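Local coordinates for protein bifunctional cytochrome P450/NADPH--P450 reductase (Deinococcus aerius, PDB 7F3H) that probably hydroxylates organic substrates at its heme iron, as a self-sufficient cytochrome P450 whose fused reductase supplies electrons from NADPH, at residues F32-L43 against L53-L61; L124-E135 against L417-F426. One frame throughout, in Å; residues are numbered along the deposited sequence.

Interaction 1. Residues F32-L43 against L53-L61; sequences FFQLARQIPEGL and LIQAYDPNL
The phenol ring of Tyr57 is clamped between Ala36 and Gly42: Ala36 CB stands over one face, 3.4 Å from Tyr57 CZ in a CH-pi contact, while Gly42 CA and the Gly42 carbonyl lie over the opposite face. At the ring edge Tyr57 OH donates to Ile39 O (2.7 Å), in the carbonyl plane on a lone pair; this anchors the ring's end to the backbone just past helix 28-38, while the packing on both faces resists its turning. CG of Tyr57 sits between the backbone N and the carbonyl carbon (chi1 49°), which folds the ring back over Gly42. There Gly42 O takes two bonds, from Tyr57 N (2.9 Å) and from Asp58 N (3.1 Å). Gly42, the last residue of a type I turn that starts at Ile39, sits so close that a side chain there would run into Asp58 CB. Asp58 in turn N-caps helix 59-65, its OD2 accepting from Leu61 N. Beyond the turn Leu43 pairs with Ala56 as an antiparallel non-hydrogen-bonded pair, and Leu43 CD2 meets Leu61 CD1 at 3.9 Å. Phe32 CZ touches Leu53 CD2 (3.8 Å). The contact lays helix 28-38, probably the A helix of the P450 fold, against strands 43-48 and 51-56, consistent with the first strands of its beta1 sheet; Ala363 of helix 361-365 touches both Ala36 and Tyr57, and strand 356-359 continues the sheet beyond strand 51-56.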
# COMPACT_ATOMS: atom_id res chain seq x y z
N PHE A 32 -11.58 -10.44 -11.51
CA PHE A 32 -10.68 -10.24 -12.65
C PHE A 32 -9.61 -11.32 -12.68
O PHE A 32 -9.23 -11.80 -13.74
CB PHE A 32 -10.03 -8.87 -12.58
CG PHE A 32 -11.00 -7.74 -12.57
CD1 PHE A 32 -12.24 -7.86 -13.16
CD2 PHE A 32 -10.65 -6.54 -11.96
CE1 PHE A 32 -13.12 -6.80 -13.16
CE2 PHE A 32 -11.53 -5.47 -11.96
CZ PHE A 32 -12.77 -5.60 -12.56
N PHE A 33 -9.12 -11.70 -11.50
CA PHE A 33 -8.11 -12.75 -11.41
C PHE A 33 -8.62 -14.09 -11.96
O PHE A 33 -7.90 -14.77 -12.72
CB PHE A 33 -7.65 -12.89 -9.97
CG PHE A 33 -6.74 -14.03 -9.74
CD1 PHE A 33 -5.37 -13.88 -9.94
CD2 PHE A 33 -7.23 -15.25 -9.31
CE1 PHE A 33 -4.51 -14.94 -9.72
CE2 PHE A 33 -6.38 -16.32 -9.10
CZ PHE A 33 -5.00 -16.15 -9.31
N GLN A 34 -9.86 -14.48 -11.61
CA GLN A 34 -10.41 -15.73 -12.14
C GLN A 34 -10.56 -15.67 -13.66
O GLN A 34 -10.13 -16.59 -14.39
CB GLN A 34 -11.77 -16.05 -11.51
CG GLN A 34 -11.75 -16.66 -10.11
CD GLN A 34 -10.74 -17.81 -9.90
OE1 GLN A 34 -10.07 -17.87 -8.86
NE2 GLN A 34 -10.66 -18.73 -10.86
N LEU A 35 -11.16 -14.57 -14.18
CA LEU A 35 -11.15 -14.38 -15.63
C LEU A 35 -9.76 -14.55 -16.21
O LEU A 35 -9.59 -15.27 -17.21
CB LEU A 35 -11.66 -13.02 -16.09
CG LEU A 35 -13.13 -12.83 -16.29
CD1 LEU A 35 -13.35 -11.35 -16.67
CD2 LEU A 35 -13.45 -13.78 -17.45
N ALA A 36 -8.76 -13.86 -15.65
CA ALA A 36 -7.42 -13.92 -16.22
C ALA A 36 -6.96 -15.36 -16.32
O ALA A 36 -6.35 -15.77 -17.32
CB ALA A 36 -6.45 -13.10 -15.38
N ARG A 37 -7.35 -16.18 -15.34
CA ARG A 37 -6.95 -17.59 -15.38
C ARG A 37 -7.65 -18.34 -16.49
O ARG A 37 -7.12 -19.35 -16.96
CB ARG A 37 -7.29 -18.27 -14.05
CG ARG A 37 -6.27 -18.07 -12.98
CD ARG A 37 -4.98 -18.81 -13.29
NE ARG A 37 -4.22 -19.03 -12.07
CZ ARG A 37 -3.22 -18.25 -11.66
NH1 ARG A 37 -2.88 -17.18 -12.38
NH2 ARG A 37 -2.59 -18.53 -10.52
N GLN A 38 -8.78 -17.82 -16.99
CA GLN A 38 -9.41 -18.44 -18.15
C GLN A 38 -8.78 -17.96 -19.45
O GLN A 38 -8.84 -18.68 -20.45
CB GLN A 38 -10.91 -18.13 -18.26
CG GLN A 38 -11.75 -18.29 -17.03
CD GLN A 38 -11.65 -19.66 -16.46
OE1 GLN A 38 -11.74 -20.65 -17.19
NE2 GLN A 38 -11.43 -19.74 -15.15
N ILE A 39 -8.18 -16.78 -19.47
CA ILE A 39 -7.76 -16.20 -20.75
C ILE A 39 -6.23 -16.18 -20.86
O ILE A 39 -5.57 -15.30 -20.29
CB ILE A 39 -8.37 -14.79 -20.90
CG1 ILE A 39 -9.88 -14.84 -20.61
CG2 ILE A 39 -8.08 -14.19 -22.29
CD1 ILE A 39 -10.63 -13.57 -20.86
N PRO A 40 -5.65 -17.11 -21.63
CA PRO A 40 -4.18 -17.24 -21.64
C PRO A 40 -3.46 -16.18 -22.45
O PRO A 40 -2.25 -16.03 -22.26
CB PRO A 40 -3.96 -18.63 -22.24
CG PRO A 40 -5.13 -18.81 -23.16
CD PRO A 40 -6.30 -18.16 -22.44
N GLU A 41 -4.16 -15.42 -23.30
CA GLU A 41 -3.51 -14.35 -24.07
C GLU A 41 -2.93 -13.25 -23.20
O GLU A 41 -2.23 -12.37 -23.72
CB GLU A 41 -4.48 -13.70 -25.05
CG GLU A 41 -4.90 -14.59 -26.17
CD GLU A 41 -6.19 -15.31 -25.82
OE1 GLU A 41 -6.39 -15.58 -24.61
OE2 GLU A 41 -6.99 -15.60 -26.73
N GLY A 42 -3.32 -13.17 -21.94
CA GLY A 42 -2.66 -12.25 -21.03
C GLY A 42 -3.28 -10.87 -20.93
O GLY A 42 -2.75 -10.03 -20.17
N LEU A 43 -4.39 -10.60 -21.65
CA LEU A 43 -5.13 -9.36 -21.40
C LEU A 43 -6.57 -9.61 -21.84
O LEU A 43 -6.83 -10.42 -22.73
CB LEU A 43 -4.55 -8.11 -22.15
CG LEU A 43 -4.83 -7.75 -23.63
CD1 LEU A 43 -4.40 -6.31 -24.04
CD2 LEU A 43 -4.42 -8.77 -24.65
N LEU A 53 -13.08 -1.34 -20.03
CA LEU A 53 -12.08 -1.70 -19.02
C LEU A 53 -11.16 -2.77 -19.61
O LEU A 53 -11.63 -3.77 -20.17
CB LEU A 53 -12.72 -2.19 -17.71
CG LEU A 53 -11.83 -2.45 -16.46
CD1 LEU A 53 -11.14 -1.19 -15.96
CD2 LEU A 53 -12.65 -3.05 -15.31
N ILE A 54 -9.84 -2.53 -19.55
CA ILE A 54 -8.85 -3.47 -20.06
C ILE A 54 -7.96 -3.91 -18.90
O ILE A 54 -7.52 -3.07 -18.10
CB ILE A 54 -8.02 -2.86 -21.20
CG1 ILE A 54 -8.97 -2.33 -22.27
CG2 ILE A 54 -7.04 -3.88 -21.77
CD1 ILE A 54 -8.29 -1.74 -23.45
N GLN A 55 -7.73 -5.23 -18.80
CA GLN A 55 -6.89 -5.83 -17.76
C GLN A 55 -5.69 -6.56 -18.38
O GLN A 55 -5.86 -7.37 -19.30
CB GLN A 55 -7.70 -6.81 -16.91
CG GLN A 55 -8.83 -6.16 -16.09
CD GLN A 55 -8.32 -5.47 -14.84
OE1 GLN A 55 -7.18 -5.67 -14.42
NE2 GLN A 55 -9.18 -4.68 -14.23
N ALA A 56 -4.48 -6.27 -17.88
CA ALA A 56 -3.25 -6.87 -18.41
C ALA A 56 -2.44 -7.56 -17.34
O ALA A 56 -2.20 -6.99 -16.27
CB ALA A 56 -2.37 -5.83 -19.06
N TYR A 57 -1.92 -8.75 -17.67
CA TYR A 57 -1.20 -9.61 -16.73
C TYR A 57 -0.12 -10.49 -17.38
O TYR A 57 0.65 -11.13 -16.66
CB TYR A 57 -2.23 -10.44 -15.94
CG TYR A 57 -3.26 -11.13 -16.80
CD1 TYR A 57 -4.40 -10.43 -17.24
CD2 TYR A 57 -3.15 -12.48 -17.16
CE1 TYR A 57 -5.33 -11.01 -18.04
CE2 TYR A 57 -4.11 -13.08 -17.96
CZ TYR A 57 -5.19 -12.34 -18.40
OH TYR A 57 -6.16 -12.91 -19.18
N ASP A 58 -0.06 -10.55 -18.72
CA ASP A 58 1.06 -11.22 -19.40
C ASP A 58 2.35 -10.46 -19.12
O ASP A 58 2.41 -9.24 -19.35
CB ASP A 58 0.84 -11.27 -20.91
CG ASP A 58 1.95 -12.03 -21.65
OD1 ASP A 58 1.90 -13.26 -21.63
OD2 ASP A 58 2.83 -11.42 -22.27
N PRO A 59 3.42 -11.13 -18.65
CA PRO A 59 4.64 -10.39 -18.29
C PRO A 59 5.24 -9.59 -19.44
O PRO A 59 5.67 -8.45 -19.22
CB PRO A 59 5.60 -11.50 -17.80
CG PRO A 59 4.69 -12.65 -17.38
CD PRO A 59 3.52 -12.58 -18.35
N ASN A 60 5.21 -10.08 -20.68
CA ASN A 60 5.83 -9.28 -21.73
C ASN A 60 4.97 -8.07 -22.11
O ASN A 60 5.50 -6.96 -22.34
CB ASN A 60 6.09 -10.14 -22.95
CG ASN A 60 7.05 -11.26 -22.67
OD1 ASN A 60 8.09 -11.08 -22.02
ND2 ASN A 60 6.71 -12.45 -23.17
N LEU A 61 3.64 -8.28 -22.16
CA LEU A 61 2.70 -7.17 -22.36
C LEU A 61 2.89 -6.13 -21.28
O LEU A 61 2.98 -4.93 -21.57
CB LEU A 61 1.24 -7.66 -22.37
CG LEU A 61 0.80 -8.56 -23.55
CD1 LEU A 61 -0.69 -8.94 -23.49
CD2 LEU A 61 1.16 -7.93 -24.91

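Interaction 2. Residues L124-E135 against L417-F426; sequences LEVAQALVGKWE and LALLLILQKF
Leu421 drives into helix 113-137 as a knob into the hole formed by Leu124, Ala127, Gln128 and Val131. Its CD1 presses on Ala127 CB at 3.5 Å and also meets Leu124 CD1, the two leucines crossing at about a right angle; its CB rests against Val131 CG2. The small Ala127 lets the backbones come closest here, opposite Ala418. The next residue, Ile422, reaches Leu130 CD2 with its CD1 (3.7 Å) and meets the Trp134 indole obliquely, its CG2 3.9 Å from Trp134 CZ3. The indole is tethered by a hydrogen bond from Trp134 NE1 to Asp147 of helix 144-161, and its face carries Leu130 CD1. This is helix-to-helix packing in the all-helical part of the P450 fold: the segments run roughly parallel, crossing at -33° with axes 9.7 Å apart, and helix 408-425 is probably the helix following the heme-thiolate loop, called L in this family. Where that helix ends, Phe426 packs against Val131, Trp134 and Glu135. With CG anti to the carbonyl carbon (chi1 -67°), its ring swings to the partner helix, CE2 lying 3.3 Å from Trp134 CB and its edge facing Val131 O in plane. The more exposed side is looser and polar, carried by Glu135 and Lys425. Lys425, bent at chi2 and chi4, brings NZ to Glu135 OE2 (2.7 Å) in a salt bridge met from above the carboxylate plane, and NZ also pairs with Glu455. Replacing Glu135 by an alanine would probably cost Lys425 one of its two carboxylate partners, leaving Glu455, and let its bent chain move more freely beside Val131.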
# COMPACT_ATOMS: atom_id res chain seq x y z
N LEU A 124 10.21 2.57 16.07
CA LEU A 124 10.29 1.72 17.26
C LEU A 124 9.35 2.22 18.34
O LEU A 124 8.65 1.42 18.98
CB LEU A 124 11.73 1.66 17.76
CG LEU A 124 12.10 0.87 19.02
CD1 LEU A 124 12.01 -0.67 18.85
CD2 LEU A 124 13.51 1.30 19.43
N GLU A 125 9.23 3.54 18.48
CA GLU A 125 8.36 4.04 19.54
C GLU A 125 6.96 3.50 19.33
O GLU A 125 6.31 3.05 20.28
CB GLU A 125 8.36 5.57 19.57
CG GLU A 125 7.44 6.17 20.66
CD GLU A 125 7.35 7.70 20.55
OE1 GLU A 125 8.41 8.37 20.38
OE2 GLU A 125 6.22 8.23 20.60
N VAL A 126 6.49 3.53 18.08
CA VAL A 126 5.13 3.09 17.83
C VAL A 126 5.04 1.57 17.97
O VAL A 126 4.14 1.04 18.63
CB VAL A 126 4.64 3.59 16.46
CG1 VAL A 126 3.25 3.11 16.22
CG2 VAL A 126 4.67 5.13 16.41
N ALA A 127 6.03 0.84 17.41
CA ALA A 127 5.98 -0.62 17.44
C ALA A 127 5.89 -1.13 18.88
O ALA A 127 5.05 -1.99 19.20
CB ALA A 127 7.19 -1.19 16.69
N GLN A 128 6.70 -0.55 19.77
CA GLN A 128 6.68 -0.93 21.18
C GLN A 128 5.29 -0.70 21.79
O GLN A 128 4.79 -1.56 22.53
CB GLN A 128 7.76 -0.15 21.94
CG GLN A 128 9.19 -0.67 21.66
CD GLN A 128 10.28 0.18 22.29
OE1 GLN A 128 10.18 1.40 22.38
NE2 GLN A 128 11.36 -0.48 22.71
N ALA A 129 4.62 0.39 21.40
CA ALA A 129 3.27 0.64 21.90
C ALA A 129 2.30 -0.45 21.46
O ALA A 129 1.49 -0.94 22.27
CB ALA A 129 2.79 2.01 21.46
N LEU A 130 2.40 -0.90 20.19
CA LEU A 130 1.62 -2.04 19.73
C LEU A 130 1.86 -3.24 20.63
O LEU A 130 0.93 -3.81 21.20
CB LEU A 130 1.99 -2.41 18.29
CG LEU A 130 1.53 -3.77 17.75
CD1 LEU A 130 0.11 -3.74 17.25
CD2 LEU A 130 2.39 -4.18 16.65
N VAL A 131 3.14 -3.59 20.83
CA VAL A 131 3.48 -4.74 21.65
C VAL A 131 2.88 -4.58 23.04
O VAL A 131 2.28 -5.52 23.60
CB VAL A 131 5.01 -4.93 21.68
CG1 VAL A 131 5.43 -6.04 22.65
CG2 VAL A 131 5.52 -5.21 20.28
N GLY A 132 2.99 -3.36 23.60
CA GLY A 132 2.40 -3.08 24.90
C GLY A 132 0.93 -3.41 24.97
O GLY A 132 0.48 -4.11 25.88
N LYS A 133 0.17 -2.96 23.96
CA LYS A 133 -1.26 -3.28 23.93
C LYS A 133 -1.47 -4.79 23.91
O LYS A 133 -2.26 -5.33 24.69
CB LYS A 133 -1.93 -2.63 22.72
CG LYS A 133 -3.45 -2.77 22.75
CD LYS A 133 -4.10 -2.14 21.52
CE LYS A 133 -5.59 -2.42 21.44
NZ LYS A 133 -6.12 -2.06 20.10
N TRP A 134 -0.71 -5.50 23.06
CA TRP A 134 -0.94 -6.93 22.97
C TRP A 134 -0.52 -7.61 24.26
O TRP A 134 -1.21 -8.52 24.73
CB TRP A 134 -0.21 -7.49 21.75
CG TRP A 134 -0.83 -7.08 20.43
CD1 TRP A 134 -1.74 -6.07 20.22
CD2 TRP A 134 -0.54 -7.63 19.14
NE1 TRP A 134 -2.04 -5.98 18.87
CE2 TRP A 134 -1.31 -6.92 18.19
CE3 TRP A 134 0.31 -8.66 18.68
CZ2 TRP A 134 -1.27 -7.21 16.82
CZ3 TRP A 134 0.36 -8.93 17.34
CH2 TRP A 134 -0.43 -8.22 16.42
N GLU A 135 0.53 -7.10 24.92
CA GLU A 135 0.86 -7.64 26.24
C GLU A 135 -0.33 -7.49 27.16
O GLU A 135 -0.75 -8.45 27.82
CB GLU A 135 2.07 -6.94 26.85
CG GLU A 135 3.40 -7.63 26.71
CD GLU A 135 4.56 -6.79 27.28
OE1 GLU A 135 4.55 -5.53 27.16
OE2 GLU A 135 5.45 -7.39 27.93
N LEU A 417 10.33 -4.30 11.20
CA LEU A 417 10.49 -4.03 12.63
C LEU A 417 9.30 -4.52 13.44
O LEU A 417 9.46 -5.09 14.54
CB LEU A 417 10.68 -2.54 12.86
CG LEU A 417 10.68 -2.11 14.32
CD1 LEU A 417 11.80 -2.79 15.10
CD2 LEU A 417 10.84 -0.61 14.37
N ALA A 418 8.09 -4.22 12.97
CA ALA A 418 6.88 -4.68 13.64
C ALA A 418 6.91 -6.19 13.80
O ALA A 418 6.66 -6.72 14.88
CB ALA A 418 5.64 -4.23 12.86
N LEU A 419 7.24 -6.90 12.71
CA LEU A 419 7.23 -8.35 12.74
C LEU A 419 8.28 -8.88 13.70
O LEU A 419 8.03 -9.80 14.49
CB LEU A 419 7.46 -8.89 11.32
CG LEU A 419 6.19 -8.98 10.45
CD1 LEU A 419 6.43 -9.17 8.92
CD2 LEU A 419 5.29 -10.09 10.98
N LEU A 420 9.48 -8.29 13.64
CA LEU A 420 10.57 -8.65 14.54
C LEU A 420 10.13 -8.56 16.00
O LEU A 420 10.29 -9.51 16.77
CB LEU A 420 11.76 -7.71 14.28
CG LEU A 420 13.01 -7.86 15.13
CD1 LEU A 420 13.57 -9.27 15.00
CD2 LEU A 420 14.02 -6.82 14.74
N LEU A 421 9.53 -7.43 16.38
CA LEU A 421 9.16 -7.27 17.78
C LEU A 421 8.00 -8.20 18.16
O LEU A 421 8.03 -8.84 19.21
CB LEU A 421 8.80 -5.81 18.04
CG LEU A 421 9.92 -4.77 18.16
CD1 LEU A 421 9.33 -3.38 18.45
CD2 LEU A 421 10.97 -5.16 19.21
N ILE A 422 7.01 -8.33 17.27
CA ILE A 422 5.85 -9.19 17.54
C ILE A 422 6.29 -10.62 17.77
O ILE A 422 5.89 -11.27 18.74
CB ILE A 422 4.84 -9.08 16.38
CG1 ILE A 422 4.09 -7.76 16.48
CG2 ILE A 422 3.85 -10.30 16.35
CD1 ILE A 422 3.29 -7.45 15.25
N LEU A 423 7.15 -11.14 16.88
CA LEU A 423 7.55 -12.52 16.99
C LEU A 423 8.54 -12.70 18.13
O LEU A 423 8.60 -13.79 18.72
CB LEU A 423 8.13 -13.02 15.66
CG LEU A 423 7.18 -13.11 14.45
CD1 LEU A 423 7.93 -13.71 13.27
CD2 LEU A 423 5.91 -13.92 14.70
N GLN A 424 9.25 -11.64 18.50
CA GLN A 424 10.05 -11.71 19.72
C GLN A 424 9.18 -12.00 20.93
O GLN A 424 9.48 -12.89 21.73
CB GLN A 424 10.86 -10.42 19.92
CG GLN A 424 11.83 -10.56 21.10
CD GLN A 424 12.39 -9.25 21.61
OE1 GLN A 424 11.91 -8.14 21.28
NE2 GLN A 424 13.42 -9.36 22.43
N LYS A 425 8.06 -11.27 21.07
CA LYS A 425 7.26 -11.41 22.29
C LYS A 425 6.23 -12.53 22.24
O LYS A 425 5.99 -13.20 23.24
CB LYS A 425 6.55 -10.10 22.63
CG LYS A 425 6.33 -9.85 24.12
CD LYS A 425 7.58 -9.19 24.69
CE LYS A 425 7.36 -8.65 26.11
NZ LYS A 425 6.81 -9.57 27.15
N PHE A 426 5.60 -12.76 21.09
CA PHE A 426 4.29 -13.42 21.09
C PHE A 426 4.30 -14.75 20.35
O PHE A 426 4.86 -14.86 19.26
CB PHE A 426 3.25 -12.46 20.50
CG PHE A 426 3.01 -11.27 21.38
CD1 PHE A 426 2.79 -11.44 22.75
CD2 PHE A 426 3.05 -9.98 20.87
CE1 PHE A 426 2.58 -10.35 23.58
CE2 PHE A 426 2.82 -8.88 21.69
CZ PHE A 426 2.59 -9.06 23.05

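Interaction 1 and interaction 2 lie on opposite sides of the centre of the single chain, their centres 40 Å apart and their nearest atoms about 22 Å apart, so they do not touch. They come in series along the chain: 32-43 with 53-61 is a local contact across nine residues, closed before 124-135 meets 417-426 across 281. The first packs helix 28-38 and the start of helix 59-65 with two strands of the mixed sheet that also holds 336-339 and 356-359; the second joins two other helices. The side chains of Gln55 and Leu417 lie about 13 Å and about 12 Å from the heme, so each contact approaches the cofactor without immediately surrounding it.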